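Local coordinates for RimK-related lysine biosynthesis protein (PDB 5K2M) that binds ADP and magnesium ions and, as a LysX-type ATP-grasp ligase, probably forms an amide bond to a glutamyl carboxylate at the cost of ATP in amino-acid biosynthesis, at residues G4-V9 / V46-V51; M15-R20 / G261-Y266; K55-A60 / L76-G81. All coordinates share one frame; numbering follows the deposited sequence.

Contact 1. Residues G4-V9 / V46-V51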
loop_
_atom_site.group_PDB
_atom_site.type_symbol
_atom_site.label_atom_id
_atom_site.label_comp_id
_atom_site.label_asym_id
_atom_site.label_seq_id
_atom_site.Cartn_x
_atom_site.Cartn_y
_atom_site.Cartn_z
ATOM N N GLY A 4 -0.357 -23.483 -36.633
ATOM C CA GLY A 4 0.653 -23.937 -35.680
ATOM C C GLY A 4 0.561 -25.432 -35.409
ATOM O O GLY A 4 -0.535 -26.001 -35.405
ATOM N N ILE A 5 1.705 -26.070 -35.167
ATOM C CA ILE A 5 1.722 -27.445 -34.655
ATOM C C ILE A 5 2.605 -27.504 -33.414
ATOM O O ILE A 5 3.812 -27.289 -33.510
ATOM C CB ILE A 5 2.287 -28.439 -35.694
ATOM C CG1 ILE A 5 1.504 -28.355 -37.000
ATOM C CG2 ILE A 5 2.236 -29.858 -35.163
ATOM C CD1 ILE A 5 2.053 -29.230 -38.106
ATOM N N THR A 6 2.030 -27.818 -32.254
ATOM C CA THR A 6 2.837 -27.932 -31.032
ATOM C C THR A 6 3.232 -29.377 -30.797
ATOM O O THR A 6 2.421 -30.285 -30.977
ATOM C CB THR A 6 2.126 -27.403 -29.788
ATOM O OG1 THR A 6 0.945 -28.163 -29.565
ATOM C CG2 THR A 6 1.773 -25.952 -29.950
ATOM N N TYR A 7 4.478 -29.578 -30.381
ATOM C CA TYR A 7 5.072 -30.917 -30.352
ATOM C C TYR A 7 6.219 -31.065 -29.342
ATOM O O TYR A 7 6.880 -30.089 -28.954
ATOM C CB TYR A 7 5.555 -31.301 -31.754
ATOM C CG TYR A 7 6.797 -30.563 -32.238
ATOM C CD1 TYR A 7 6.709 -29.336 -32.900
ATOM C CD2 TYR A 7 8.053 -31.116 -32.067
ATOM C CE1 TYR A 7 7.849 -28.684 -33.349
ATOM C CE2 TYR A 7 9.191 -30.471 -32.508
ATOM C CZ TYR A 7 9.091 -29.268 -33.146
ATOM O OH TYR A 7 10.259 -28.663 -33.557
ATOM N N THR A 8 6.434 -32.306 -28.930
ATOM C CA THR A 8 7.538 -32.673 -28.061
ATOM C C THR A 8 8.635 -33.259 -28.933
ATOM O O THR A 8 9.761 -32.763 -28.954
ATOM C CB THR A 8 7.078 -33.703 -27.024
ATOM O OG1 THR A 8 5.885 -33.224 -26.396
ATOM C CG2 THR A 8 8.173 -33.946 -25.977
ATOM N N VAL A 9 8.287 -34.316 -29.658
ATOM C CA VAL A 9 9.150 -34.863 -30.691
ATOM C C VAL A 9 8.284 -34.973 -31.936
ATOM O O VAL A 9 7.053 -35.003 -31.842
ATOM C CB VAL A 9 9.766 -36.236 -30.296
ATOM C CG1 VAL A 9 10.687 -36.099 -29.085
ATOM C CG2 VAL A 9 8.700 -37.275 -30.011
ATOM N N VAL A 46 -4.013 -23.798 -33.851
ATOM C CA VAL A 46 -2.908 -24.658 -33.447
ATOM C C VAL A 46 -3.386 -26.095 -33.320
ATOM O O VAL A 46 -4.410 -26.363 -32.699
ATOM C CB VAL A 46 -2.293 -24.226 -32.111
ATOM C CG1 VAL A 46 -1.208 -25.202 -31.684
ATOM C CG2 VAL A 46 -1.730 -22.829 -32.239
ATOM N N ILE A 47 -2.628 -27.003 -33.921
ATOM C CA ILE A 47 -2.856 -28.435 -33.807
ATOM C C ILE A 47 -1.973 -28.934 -32.674
ATOM O O ILE A 47 -0.748 -28.893 -32.761
ATOM C CB ILE A 47 -2.533 -29.153 -35.129
ATOM C CG1 ILE A 47 -3.504 -28.672 -36.216
ATOM C CG2 ILE A 47 -2.646 -30.661 -34.975
ATOM C CD1 ILE A 47 -3.086 -29.028 -37.629
ATOM N N ILE A 48 -2.612 -29.386 -31.607
ATOM C CA ILE A 48 -1.927 -29.740 -30.364
ATOM C C ILE A 48 -1.430 -31.186 -30.432
ATOM O O ILE A 48 -2.242 -32.111 -30.464
ATOM C CB ILE A 48 -2.883 -29.570 -29.171
ATOM C CG1 ILE A 48 -3.363 -28.117 -29.072
ATOM C CG2 ILE A 48 -2.217 -30.002 -27.860
ATOM C CD1 ILE A 48 -2.312 -27.120 -28.623
ATOM N N ARG A 49 -0.110 -31.379 -30.453
ATOM C CA ARG A 49 0.464 -32.719 -30.600
ATOM C C ARG A 49 1.536 -33.084 -29.553
ATOM O O ARG A 49 2.291 -34.037 -29.766
ATOM C CB ARG A 49 1.027 -32.901 -32.009
ATOM C CG ARG A 49 -0.002 -32.745 -33.118
ATOM C CD ARG A 49 -1.056 -33.845 -33.085
ATOM N NE ARG A 49 -0.441 -35.161 -33.199
ATOM C CZ ARG A 49 -1.110 -36.309 -33.264
ATOM N NH1 ARG A 49 -0.434 -37.448 -33.360
ATOM N NH2 ARG A 49 -2.441 -36.329 -33.245
ATOM N N ASN A 50 1.566 -32.377 -28.420
ATOM C CA ASN A 50 2.550 -32.653 -27.362
ATOM C C ASN A 50 2.394 -34.116 -26.880
ATOM O O ASN A 50 1.274 -34.570 -26.676
ATOM C CB ASN A 50 2.368 -31.730 -26.144
ATOM C CG ASN A 50 2.336 -30.235 -26.482
ATOM O OD1 ASN A 50 3.139 -29.462 -25.958
ATOM N ND2 ASN A 50 1.373 -29.813 -27.281
ATOM N N VAL A 51 3.489 -34.851 -26.672
ATOM C CA VAL A 51 3.376 -36.243 -26.187
ATOM C C VAL A 51 2.810 -36.324 -24.756
ATOM O O VAL A 51 2.070 -37.250 -24.418
ATOM C CB VAL A 51 4.721 -36.998 -26.278
ATOM C CG1 VAL A 51 4.590 -38.410 -25.733
ATOM C CG2 VAL A 51 5.171 -37.077 -27.724
HETATM O O HOH W 1 4.988 -34.587 -29.975
#
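Y7 and R49 bring the flat side chains to the sheet face that they share with I5 and I47. The Y7 ring has the carbonyl oxygen of its own near neighbour I5 in its plane at the edge, and it meets the ring of H31 at an inclination of about 55°. The R49 chain runs beside I5, CG 4.2 Å from I5 CG2, then bends twice and carries its guanidinium away from strand 4-7, where NE forms a salt bridge with E14 and NH1 bonds to the carbonyl of M246.

Beneath these groups the strands pair in parallel, regularly as far as I47. I47 N reaches G4 O at 2.8 Å, and T6 N takes I47 O at 3.0 Å. The next link, R49 N to T6 O at 2.8 Å, is bent to 132°, and the same N-H has a weak second acceptor in T6 OG1. That hydroxyl stands between the backbone N and carbonyl carbon (chi1 61°), a setting that turns T6 CG2 against V46 CG1 at 3.5 Å. Further along, T8 OG1 accepts V51 N at 2.9 Å, and one water bridges T8 N, V9 O and R49 O.

These are the central strands of the parallel sheet in the N-terminal alpha/beta domain that precedes the ATP-grasp fold in this family, flanked by strands 26-31 and 70-71. Helix 53-65 packs on T6 and I48, whereas helices 12-24 and 259-272 cover I5, I47 and R49; the loop ends at V9 and V51 meet the chain of another protein.

Contact 2. Residues M15-R20 / G261-Y266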
loop_
_atom_site.group_PDB
_atom_site.type_symbol
_atom_site.label_atom_id
_atom_site.label_comp_id
_atom_site.label_asym_id
_atom_site.label_seq_id
_atom_site.Cartn_x
_atom_site.Cartn_y
_atom_site.Cartn_z
ATOM N N MET A 15 5.001 -35.405 -38.685
ATOM C CA MET A 15 5.551 -35.112 -40.011
ATOM C C MET A 15 4.454 -35.165 -41.084
ATOM O O MET A 15 4.463 -34.378 -42.021
ATOM C CB MET A 15 6.697 -36.078 -40.362
ATOM C CG MET A 15 7.910 -36.032 -39.423
ATOM S SD MET A 15 8.671 -34.402 -39.177
ATOM C CE MET A 15 9.100 -33.903 -40.847
ATOM N N ALA A 16 3.510 -36.092 -40.948
ATOM C CA ALA A 16 2.397 -36.170 -41.884
ATOM C C ALA A 16 1.483 -34.952 -41.692
ATOM O O ALA A 16 1.042 -34.333 -42.661
ATOM C CB ALA A 16 1.624 -37.469 -41.688
ATOM N N ILE A 17 1.226 -34.586 -40.436
ATOM C CA ILE A 17 0.389 -33.422 -40.154
ATOM C C ILE A 17 1.020 -32.176 -40.768
ATOM O O ILE A 17 0.335 -31.375 -41.388
ATOM C CB ILE A 17 0.133 -33.258 -38.643
ATOM C CG1 ILE A 17 -0.755 -34.404 -38.156
ATOM C CG2 ILE A 17 -0.578 -31.940 -38.345
ATOM C CD1 ILE A 17 -0.721 -34.639 -36.669
ATOM N N LYS A 18 2.336 -32.045 -40.616
ATOM C CA LYS A 18 3.070 -30.908 -41.141
ATOM C C LYS A 18 2.929 -30.800 -42.655
ATOM O O LYS A 18 2.641 -29.725 -43.169
ATOM C CB LYS A 18 4.544 -31.023 -40.756
ATOM C CG LYS A 18 5.452 -30.018 -41.447
ATOM C CD LYS A 18 6.845 -30.067 -40.841
ATOM C CE LYS A 18 7.699 -28.883 -41.256
ATOM N NZ LYS A 18 8.643 -29.267 -42.327
ATOM N N GLU A 19 3.131 -31.917 -43.355
ATOM C CA GLU A 19 2.992 -31.949 -44.815
ATOM C C GLU A 19 1.599 -31.499 -45.252
ATOM O O GLU A 19 1.476 -30.652 -46.134
ATOM C CB GLU A 19 3.290 -33.351 -45.373
ATOM C CG GLU A 19 3.413 -33.423 -46.899
ATOM C CD GLU A 19 2.074 -33.504 -47.629
ATOM O OE1 GLU A 19 1.911 -32.849 -48.691
ATOM O OE2 GLU A 19 1.172 -34.223 -47.153
ATOM N N ARG A 20 0.558 -32.044 -44.624
ATOM C CA ARG A 20 -0.825 -31.715 -45.019
ATOM C C ARG A 20 -1.138 -30.254 -44.733
ATOM O O ARG A 20 -1.711 -29.571 -45.573
ATOM C CB ARG A 20 -1.853 -32.581 -44.304
ATOM C CG ARG A 20 -1.660 -34.076 -44.458
ATOM C CD ARG A 20 -1.919 -34.628 -45.851
ATOM N NE ARG A 20 -1.902 -36.090 -45.748
ATOM C CZ ARG A 20 -0.803 -36.833 -45.557
ATOM N NH1 ARG A 20 0.415 -36.284 -45.516
ATOM N NH2 ARG A 20 -0.921 -38.153 -45.429
ATOM N N GLY A 261 -4.392 -35.775 -42.834
ATOM C CA GLY A 261 -5.142 -34.875 -43.720
ATOM C C GLY A 261 -6.501 -34.454 -43.187
ATOM O O GLY A 261 -6.852 -33.271 -43.224
ATOM N N LYS A 262 -7.262 -35.424 -42.690
ATOM C CA LYS A 262 -8.562 -35.149 -42.088
ATOM C C LYS A 262 -8.426 -34.275 -40.839
ATOM O O LYS A 262 -9.256 -33.399 -40.595
ATOM C CB LYS A 262 -9.270 -36.459 -41.738
ATOM C CG LYS A 262 -9.647 -37.317 -42.937
ATOM C CD LYS A 262 -10.885 -36.762 -43.603
ATOM C CE LYS A 262 -11.225 -37.498 -44.879
ATOM N NZ LYS A 262 -12.370 -36.821 -45.551
ATOM N N LEU A 263 -7.380 -34.516 -40.052
ATOM C CA LEU A 263 -7.134 -33.737 -38.853
ATOM C C LEU A 263 -6.845 -32.277 -39.226
ATOM O O LEU A 263 -7.356 -31.351 -38.592
ATOM C CB LEU A 263 -5.972 -34.343 -38.053
ATOM C CG LEU A 263 -5.494 -33.622 -36.794
ATOM C CD1 LEU A 263 -6.562 -33.665 -35.722
ATOM C CD2 LEU A 263 -4.208 -34.242 -36.276
ATOM N N VAL A 264 -6.031 -32.082 -40.257
ATOM C CA VAL A 264 -5.700 -30.739 -40.733
ATOM C C VAL A 264 -6.919 -30.032 -41.351
ATOM O O VAL A 264 -7.116 -28.835 -41.121
ATOM C CB VAL A 264 -4.525 -30.772 -41.724
ATOM C CG1 VAL A 264 -4.351 -29.432 -42.414
ATOM C CG2 VAL A 264 -3.240 -31.152 -40.995
ATOM N N GLU A 265 -7.733 -30.764 -42.110
ATOM C CA GLU A 265 -8.959 -30.192 -42.694
ATOM C C GLU A 265 -9.909 -29.702 -41.607
ATOM O O GLU A 265 -10.513 -28.648 -41.724
ATOM C CB GLU A 265 -9.673 -31.209 -43.594
ATOM C CG GLU A 265 -8.945 -31.488 -44.905
ATOM C CD GLU A 265 -9.499 -32.681 -45.679
ATOM O OE1 GLU A 265 -10.595 -33.184 -45.343
ATOM O OE2 GLU A 265 -8.831 -33.111 -46.642
ATOM N N TYR A 266 -10.021 -30.469 -40.534
ATOM C CA TYR A 266 -10.804 -30.051 -39.402
ATOM C C TYR A 266 -10.192 -28.810 -38.755
ATOM O O TYR A 266 -10.898 -27.849 -38.461
ATOM C CB TYR A 266 -10.893 -31.183 -38.396
ATOM C CG TYR A 266 -11.716 -30.820 -37.202
ATOM C CD1 TYR A 266 -13.087 -30.693 -37.307
ATOM C CD2 TYR A 266 -11.131 -30.592 -35.975
ATOM C CE1 TYR A 266 -13.857 -30.343 -36.226
ATOM C CE2 TYR A 266 -11.897 -30.246 -34.879
ATOM C CZ TYR A 266 -13.260 -30.135 -35.014
ATOM O OH TYR A 266 -14.038 -29.798 -33.953
#
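Helices 15-20 and 261-266 approach to 8.8 Å between their axes and cross at -52°, with R20 and G261 bringing their CA atoms nearest, 5.5 Å apart. How a long charged side chain can serve as packing is well illustrated here: the aliphatic part of R20 lies over the backbone of G261, CG 3.6 Å from G261 N, while R20 CB rests 3.9 Å from V264 CG2. A bend at the second torsion (chi2 -69°) turns the chain along the glycine.

The guanidinium at its end is held by E19 and D258. NH1 forms a salt bridge with E19 OE2 at 2.7 Å; that oxygen offers its anti lone pair and lies 32° out of the guanidinium plane. NH2 forms another with D258 OD1, an oxygen that also accepts G261 N. With an alanine here, E19 and D258 would probably lose this cationic partner, and the G261 backbone the aliphatic chain that lies over it.

At I17 the contact is between hydrocarbon branches. I17 sends one branch to each partner: CD1 meets L263 CD2 at 3.5 Å, and CG2 meets V264 CG2 at 3.8 Å. The same V264 methyl lies 3.6 Å from I17 O.

I17, L263 and V264 all rest on I47 of strand 45-49, while V264 also touches F24 further along helix 12-24; the helix near the C-terminus thus joins the first helix of the chain on one face of the N-terminal sheet.

Contact 3. Residues K55-A60 / L76-G81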
loop_
_atom_site.group_PDB
_atom_site.type_symbol
_atom_site.label_atom_id
_atom_site.label_comp_id
_atom_site.label_asym_id
_atom_site.label_seq_id
_atom_site.Cartn_x
_atom_site.Cartn_y
_atom_site.Cartn_z
ATOM N N LYS A 55 0.886 -31.450 -20.741
ATOM C CA LYS A 55 1.411 -30.346 -21.537
ATOM C C LYS A 55 0.498 -30.025 -22.701
ATOM O O LYS A 55 0.291 -28.869 -22.984
ATOM C CB LYS A 55 2.825 -30.609 -22.034
ATOM C CG LYS A 55 3.805 -30.584 -20.889
ATOM C CD LYS A 55 5.228 -30.733 -21.352
ATOM C CE LYS A 55 6.142 -30.803 -20.140
ATOM N NZ LYS A 55 7.524 -30.489 -20.546
ATOM N N ALA A 56 -0.081 -31.025 -23.348
ATOM C CA ALA A 56 -1.084 -30.750 -24.381
ATOM C C ALA A 56 -2.250 -29.903 -23.829
ATOM O O ALA A 56 -2.601 -28.889 -24.402
ATOM C CB ALA A 56 -1.600 -32.051 -24.980
ATOM N N LEU A 57 -2.816 -30.316 -22.699
ATOM C CA LEU A 57 -3.954 -29.633 -22.077
ATOM C C LEU A 57 -3.651 -28.160 -21.769
ATOM O O LEU A 57 -4.405 -27.262 -22.153
ATOM C CB LEU A 57 -4.345 -30.354 -20.792
ATOM C CG LEU A 57 -5.360 -29.692 -19.856
ATOM C CD1 LEU A 57 -6.677 -29.413 -20.536
ATOM C CD2 LEU A 57 -5.578 -30.642 -18.690
ATOM N N TYR A 58 -2.534 -27.921 -21.098
ATOM C CA TYR A 58 -2.142 -26.572 -20.728
ATOM C C TYR A 58 -1.767 -25.743 -21.965
ATOM O O TYR A 58 -2.161 -24.591 -22.045
ATOM C CB TYR A 58 -1.022 -26.573 -19.682
ATOM C CG TYR A 58 -1.518 -26.904 -18.300
ATOM C CD1 TYR A 58 -1.622 -28.224 -17.880
ATOM C CD2 TYR A 58 -1.914 -25.900 -17.412
ATOM C CE1 TYR A 58 -2.090 -28.541 -16.607
ATOM C CE2 TYR A 58 -2.390 -26.212 -16.146
ATOM C CZ TYR A 58 -2.471 -27.533 -15.753
ATOM O OH TYR A 58 -2.947 -27.871 -14.521
ATOM N N THR A 59 -1.076 -26.316 -22.950
ATOM C CA THR A 59 -0.760 -25.504 -24.113
ATOM C C THR A 59 -2.032 -25.129 -24.900
ATOM O O THR A 59 -2.141 -23.993 -25.328
ATOM C CB THR A 59 0.444 -25.969 -25.007
ATOM O OG1 THR A 59 0.015 -26.437 -26.284
ATOM C CG2 THR A 59 1.317 -26.961 -24.371
ATOM N N ALA A 60 -3.007 -26.034 -25.026
ATOM C CA ALA A 60 -4.308 -25.658 -25.614
ATOM C C ALA A 60 -4.958 -24.478 -24.877
ATOM O O ALA A 60 -5.378 -23.505 -25.501
ATOM C CB ALA A 60 -5.262 -26.844 -25.639
ATOM N N LEU A 76 -11.899 -30.560 -24.381
ATOM C CA LEU A 76 -11.931 -31.936 -24.885
ATOM C C LEU A 76 -10.725 -32.753 -24.426
ATOM O O LEU A 76 -10.868 -33.912 -23.998
ATOM C CB LEU A 76 -12.059 -31.973 -26.415
ATOM C CG LEU A 76 -12.280 -33.377 -26.992
ATOM C CD1 LEU A 76 -13.484 -34.065 -26.364
ATOM C CD2 LEU A 76 -12.476 -33.283 -28.481
ATOM N N ILE A 77 -9.538 -32.153 -24.473
ATOM C CA ILE A 77 -8.344 -32.833 -23.996
ATOM C C ILE A 77 -8.504 -33.251 -22.525
ATOM O O ILE A 77 -8.173 -34.374 -22.160
ATOM C CB ILE A 77 -7.079 -31.970 -24.164
ATOM C CG1 ILE A 77 -6.712 -31.840 -25.652
ATOM C CG2 ILE A 77 -5.909 -32.576 -23.387
ATOM C CD1 ILE A 77 -5.916 -30.589 -25.972
ATOM N N PHE A 78 -9.039 -32.366 -21.692
ATOM C CA PHE A 78 -9.254 -32.721 -20.297
ATOM C C PHE A 78 -10.298 -33.826 -20.128
ATOM O O PHE A 78 -10.054 -34.799 -19.440
ATOM C CB PHE A 78 -9.683 -31.517 -19.445
ATOM C CG PHE A 78 -10.123 -31.920 -18.067
ATOM C CD1 PHE A 78 -9.232 -32.582 -17.220
ATOM C CD2 PHE A 78 -11.436 -31.749 -17.655
ATOM C CE1 PHE A 78 -9.633 -33.007 -15.959
ATOM C CE2 PHE A 78 -11.839 -32.150 -16.395
ATOM C CZ PHE A 78 -10.942 -32.784 -15.547
ATOM N N GLU A 79 -11.468 -33.667 -20.739
ATOM C CA GLU A 79 -12.538 -34.628 -20.506
ATOM C C GLU A 79 -12.293 -35.960 -21.185
ATOM O O GLU A 79 -12.395 -37.007 -20.541
ATOM C CB GLU A 79 -13.897 -34.055 -20.887
ATOM C CG GLU A 79 -14.254 -32.862 -20.025
ATOM C CD GLU A 79 -15.700 -32.835 -19.569
ATOM O OE1 GLU A 79 -16.427 -33.850 -19.710
ATOM O OE2 GLU A 79 -16.099 -31.768 -19.055
ATOM N N ALA A 80 -11.955 -35.934 -22.466
ATOM C CA ALA A 80 -11.641 -37.180 -23.179
ATOM C C ALA A 80 -10.411 -37.889 -22.593
ATOM O O ALA A 80 -10.385 -39.117 -22.496
ATOM C CB ALA A 80 -11.445 -36.915 -24.668
ATOM N N GLY A 81 -9.408 -37.115 -22.174
ATOM C CA GLY A 81 -8.147 -37.685 -21.672
ATOM C C GLY A 81 -8.192 -38.296 -20.278
ATOM O O GLY A 81 -7.219 -38.882 -19.829
#
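In helix 74-80, which offers I77 and F78 to L57, the shortest sound polar bond is a backbone one, A80 N to L76 O at 2.8 Å; no hydrogen bond crosses between the segments. The interface itself rests on hydrocarbon contacts, a clear case of two helices joined by a few apolar side chains. Their axes run roughly antiparallel, at 148°, and come within 9.4 Å of each other, and the closest CA pair is L57 with I77, at 5.8 Å.

I77 is the wedge. Its first torsion (chi1 -70°) sets CG1 beside the backbone N and CG2 beside the carbonyl carbon, and the two branches go to different places on helix 55-60. CG2 sits against L57 CB at 3.8 Å, whereas CD1, at the end of the longer branch, touches A60 CB at 3.8 Å and lies 4.0 Å from A56 O. That branch thus ends between the methyl of A60 and the carbonyl of A56.

Helix 53-65 is the connecting helix of a beta-alpha-beta crossover from strand 45-49 to strand 70-71, and helix 74-80 follows directly as the chain leaves this sheet toward the ADP-binding residue K83. The side chains of A56 and A60 also touch I48 of strand 45-49.

On the other flank, L57 and F78 lie side by side and point the same way. With chi1 at 170°, L57 swings CG away from its amide nitrogen and brings CD1 to F78 CB at 3.8 Å. The F78 ring goes on to meet F85 of its own chain edge-to-face. Next to L57, Y58 turns instead to the second subunit, where its hydroxyl bonds to D82 and its ring meets F85 of that subunit.

How the contacts relate
All three contacts are largely buried, yet their chemistry follows their place in the fold. Contact 1 is the sheet itself, held by backbone bonds, hydroxyls and a water; contacts 2 and 3 join helices without a hydrogen bond between their segments. They meet contact 1 from its two faces: I17 CG2 lies 3.9 Å from I47 CD1, and A56 CB lies 3.6 Å from I48 CG2. Contacts 2 and 3 do not touch, their nearest atoms being about 7 Å apart. Contact 2 has a charged end, the R20 guanidinium, as contact 1 has in R49, and ties distant parts of the sequence; contact 3 rests almost entirely on hydrocarbon contacts, local in the chain and nearer its centre.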